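Local coordinates for protein Aln2 (Streptomyces sp. CM020, PDB 6P7L) that is an NTF2-like protein of the SnoaL-like family that probably takes part in making the polyketide antibiotic alnumycin, in a role not yet defined, at residues C139-T144 against R155-E160. Residues are numbered along the deposited sequence; the frame is centred on the assembly and turned at random.
Sequences CFVRDT and RSRVIE
Asp143 and Arg157 face each other as a non-hydrogen-bonded pair in the antiparallel hairpin of strands 133-148 and 151-161, their side chains lying alongside and pointing the same way. Arg157 presents its guanidinium side-on: NE gives a 2.8 Å bond to Asp143 OD1, nearly in the guanidinium plane and on the syn side of the oxygen, while NH2 reaches Asp143 OD2 at 2.9 Å from above the carboxylate plane. Carboxylate and guanidinium are turned 34° against each other, a skewed fork. The bend at chi3 (-65°) turns the guanidinium edge toward the carboxylate. Beta-branched Val141 and Ile159, suited to extended strands, continue this face, Val141 CG1 crossing toward Arg157 CG at 4.1 Å; Cys139 SG touches Ile159 CG2 at 3.6 Å. On the other face a water links Arg142 NH1 to OE2 of the poorly ordered Glu160, too distant for a direct salt bridge. Arg155 and Ser156 both face Thr144, a classic beta bulge. Tyr44 and Tyr120 also bond Asp143 OD2, and Gln47 bonds Arg157 NH2; this buried, multiply held ion pair fixes both groups against helix 34-52, where Arg157 NH1 bonds a glycerol, probably from the crystallisation liquor, which may mark a polar pocket.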
ATOM      1  N   CYS A 139     -12.535   4.284  -2.174  1.00 12.29           N
ATOM      2  CA  CYS A 139     -12.771   4.905  -3.468  1.00 12.97           C
ATOM      3  C   CYS A 139     -11.990   4.175  -4.547  1.00 14.51           C
ATOM      4  O   CYS A 139     -10.901   3.637  -4.313  1.00 14.49           O
ATOM      5  CB  CYS A 139     -12.299   6.387  -3.484  1.00 19.54           C
ATOM      6  SG  CYS A 139     -13.239   7.475  -2.400  1.00 24.40           S
ATOM      7  N   PHE A 140     -12.528   4.223  -5.750  1.00 17.13           N
ATOM      8  CA  PHE A 140     -11.796   3.846  -6.943  1.00 13.99           C
ATOM      9  C   PHE A 140     -11.519   5.110  -7.724  1.00 13.47           C
ATOM     10  O   PHE A 140     -12.454   5.836  -8.098  1.00 15.48           O
ATOM     11  CB  PHE A 140     -12.577   2.878  -7.789  1.00 16.71           C
ATOM     12  CG  PHE A 140     -11.759   2.250  -8.881  1.00 20.40           C
ATOM     13  CD1 PHE A 140     -11.624   2.853 -10.117  1.00 20.25           C
ATOM     14  CD2 PHE A 140     -11.104   1.059  -8.652  1.00 15.88           C
ATOM     15  CE1 PHE A 140     -10.879   2.258 -11.129  1.00 26.19           C
ATOM     16  CE2 PHE A 140     -10.336   0.452  -9.679  1.00 25.33           C
ATOM     17  CZ  PHE A 140     -10.239   1.065 -10.896  1.00 22.89           C
ATOM     18  N   VAL A 141     -10.236   5.364  -7.973  1.00 13.26           N
ATOM     19  CA  VAL A 141      -9.774   6.632  -8.515  1.00 13.94           C
ATOM     20  C   VAL A 141      -9.163   6.401  -9.889  1.00 12.94           C
ATOM     21  O   VAL A 141      -8.419   5.432 -10.100  1.00 12.38           O
ATOM     22  CB  VAL A 141      -8.756   7.312  -7.581  1.00 14.33           C
ATOM     23  CG1 VAL A 141      -8.461   8.690  -8.117  1.00 16.60           C
ATOM     24  CG2 VAL A 141      -9.304   7.404  -6.202  1.00 14.78           C
ATOM     25  N   ARG A 142      -9.483   7.294 -10.823  1.00 11.57           N
ATOM     26  CA  ARG A 142      -8.860   7.315 -12.143  1.00 12.28           C
ATOM     27  C   ARG A 142      -8.252   8.697 -12.363  1.00 14.66           C
ATOM     28  O   ARG A 142      -8.953   9.714 -12.288  1.00 15.31           O
ATOM     29  CB  ARG A 142      -9.852   6.967 -13.260  1.00 14.60           C
ATOM     30  CG  ARG A 142     -10.298   5.528 -13.259  1.00 19.00           C
ATOM     31  CD  ARG A 142     -10.896   5.126 -14.571  1.00 26.57           C
ATOM     32  NE  ARG A 142     -10.978   3.666 -14.667  1.00 34.03           N
ATOM     33  CZ  ARG A 142     -11.930   2.925 -14.123  1.00 66.19           C
ATOM     34  NH1 ARG A 142     -12.906   3.493 -13.433  1.00 78.16           N
ATOM     35  NH2 ARG A 142     -11.895   1.614 -14.276  1.00 78.31           N
ATOM     36  N   ASP A 143      -6.950   8.733 -12.665  1.00 13.71           N
ATOM     37  CA  ASP A 143      -6.238   9.971 -12.927  1.00 12.16           C
ATOM     38  C   ASP A 143      -5.666   9.989 -14.340  1.00 12.18           C
ATOM     39  O   ASP A 143      -5.356   8.943 -14.920  1.00 14.40           O
ATOM     40  CB  ASP A 143      -5.022  10.156 -11.984  1.00 13.64           C
ATOM     41  CG  ASP A 143      -5.390  10.550 -10.575  1.00 14.15           C
ATOM     42  OD1 ASP A 143      -6.513  11.058 -10.346  1.00 14.98           O
ATOM     43  OD2 ASP A 143      -4.509  10.295  -9.693  1.00 15.96           O
ATOM     44  N   THR A 144      -5.443  11.183 -14.872  1.00 12.99           N
ATOM     45  CA  THR A 144      -4.501  11.339 -15.972  1.00 15.14           C
ATOM     46  C   THR A 144      -3.433  12.320 -15.511  1.00 19.08           C
ATOM     47  O   THR A 144      -3.739  13.318 -14.825  1.00 17.23           O
ATOM     48  CB  THR A 144      -5.137  11.837 -17.283  1.00 22.54           C
ATOM     49  OG1 THR A 144      -5.503  13.212 -17.146  1.00 24.42           O
ATOM     50  CG2 THR A 144      -6.331  10.990 -17.650  1.00 21.42           C
ATOM     51  N   ARG A 155      -3.657  16.172 -14.474  1.00 15.62           N
ATOM     52  CA  ARG A 155      -4.570  16.792 -15.438  1.00 17.60           C
ATOM     53  C   ARG A 155      -6.036  16.519 -15.149  1.00 17.57           C
ATOM     54  O   ARG A 155      -6.882  17.405 -15.322  1.00 24.03           O
ATOM     55  CB  ARG A 155      -4.241  16.331 -16.859  1.00 19.74           C
ATOM     56  CG  ARG A 155      -5.173  16.913 -17.914  1.00 41.73           C
ATOM     57  CD  ARG A 155      -4.679  16.604 -19.338  1.00 82.76           C
ATOM     58  NE  ARG A 155      -5.312  15.408 -19.896  1.00 93.09           N
ATOM     59  CZ  ARG A 155      -4.991  14.863 -21.065  1.00101.31           C
ATOM     60  NH1 ARG A 155      -4.040  15.404 -21.809  1.00108.80           N
ATOM     61  NH2 ARG A 155      -5.620  13.773 -21.485  1.00105.84           N
ATOM     62  N   SER A 156      -6.351  15.311 -14.690  1.00 16.22           N
ATOM     63  CA  SER A 156      -7.714  14.868 -14.453  1.00 17.48           C
ATOM     64  C   SER A 156      -7.682  13.976 -13.232  1.00 19.00           C
ATOM     65  O   SER A 156      -6.725  13.227 -13.052  1.00 18.50           O
ATOM     66  CB  SER A 156      -8.253  14.041 -15.687  1.00 23.41           C
ATOM     67  OG  SER A 156      -9.423  13.299 -15.378  1.00 81.55           O
ATOM     68  N   ARG A 157      -8.690  14.076 -12.370  1.00 13.56           N
ATOM     69  CA  ARG A 157      -8.869  13.123 -11.282  1.00 14.67           C
ATOM     70  C   ARG A 157     -10.372  12.852 -11.195  1.00 14.77           C
ATOM     71  O   ARG A 157     -11.161  13.803 -11.121  1.00 16.39           O
ATOM     72  CB  ARG A 157      -8.336  13.663  -9.956  1.00 16.71           C
ATOM     73  CG  ARG A 157      -8.643  12.768  -8.769  1.00 13.84           C
ATOM     74  CD  ARG A 157      -7.706  12.944  -7.586  1.00 13.67           C
ATOM     75  NE  ARG A 157      -6.377  12.541  -7.974  1.00 14.84           N
ATOM     76  CZ  ARG A 157      -5.240  12.927  -7.394  1.00 17.27           C
ATOM     77  NH1 ARG A 157      -5.258  13.715  -6.317  1.00 15.39           N
ATOM     78  NH2 ARG A 157      -4.085  12.510  -7.912  1.00 17.77           N
ATOM     79  N   VAL A 158     -10.765  11.579 -11.205  1.00 12.49           N
ATOM     80  CA  VAL A 158     -12.178  11.193 -11.068  1.00 12.71           C
ATOM     81  C   VAL A 158     -12.280  10.190  -9.925  1.00 17.52           C
ATOM     82  O   VAL A 158     -11.644   9.134  -9.971  1.00 16.31           O
ATOM     83  CB  VAL A 158     -12.728  10.577 -12.366  1.00 19.76           C
ATOM     84  CG1 VAL A 158     -14.189  10.118 -12.190  1.00 27.90           C
ATOM     85  CG2 VAL A 158     -12.609  11.561 -13.538  1.00 24.12           C
ATOM     86  N   ILE A 159     -13.067  10.509  -8.910  1.00 15.62           N
ATOM     87  CA  ILE A 159     -13.211   9.680  -7.714  1.00 19.75           C
ATOM     88  C   ILE A 159     -14.592   9.034  -7.736  1.00 15.45           C
ATOM     89  O   ILE A 159     -15.601   9.738  -7.848  1.00 18.40           O
ATOM     90  CB  ILE A 159     -13.034  10.525  -6.442  1.00 21.90           C
ATOM     91  CG1 ILE A 159     -11.599  11.071  -6.390  1.00 24.00           C
ATOM     92  CG2 ILE A 159     -13.355   9.715  -5.213  1.00 22.01           C
ATOM     93  CD1 ILE A 159     -11.416  12.187  -5.413  1.00 49.39           C
ATOM     94  N   GLU A 160     -14.645   7.703  -7.648  1.00 15.32           N
ATOM     95  CA  GLU A 160     -15.905   6.975  -7.492  1.00 19.25           C
ATOM     96  C   GLU A 160     -15.904   6.414  -6.076  1.00 14.98           C
ATOM     97  O   GLU A 160     -15.017   5.624  -5.727  1.00 15.73           O
ATOM     98  CB  GLU A 160     -16.045   5.857  -8.533  1.00 22.09           C
ATOM     99  CG  GLU A 160     -16.259   6.400  -9.947  1.00 74.41           C
ATOM    100  CD  GLU A 160     -16.503   5.315 -10.967  1.00116.62           C
ATOM    101  OE1 GLU A 160     -16.812   4.175 -10.564  1.00140.03           O
ATOM    102  OE2 GLU A 160     -16.395   5.606 -12.176  1.00126.32           O
TER
HETATM  103  O   HOH W   1     -13.033   6.582 -10.838  1.00 18.11           O
HETATM  104  O   HOH W   2     -13.811   6.595 -13.402  1.00 38.51           O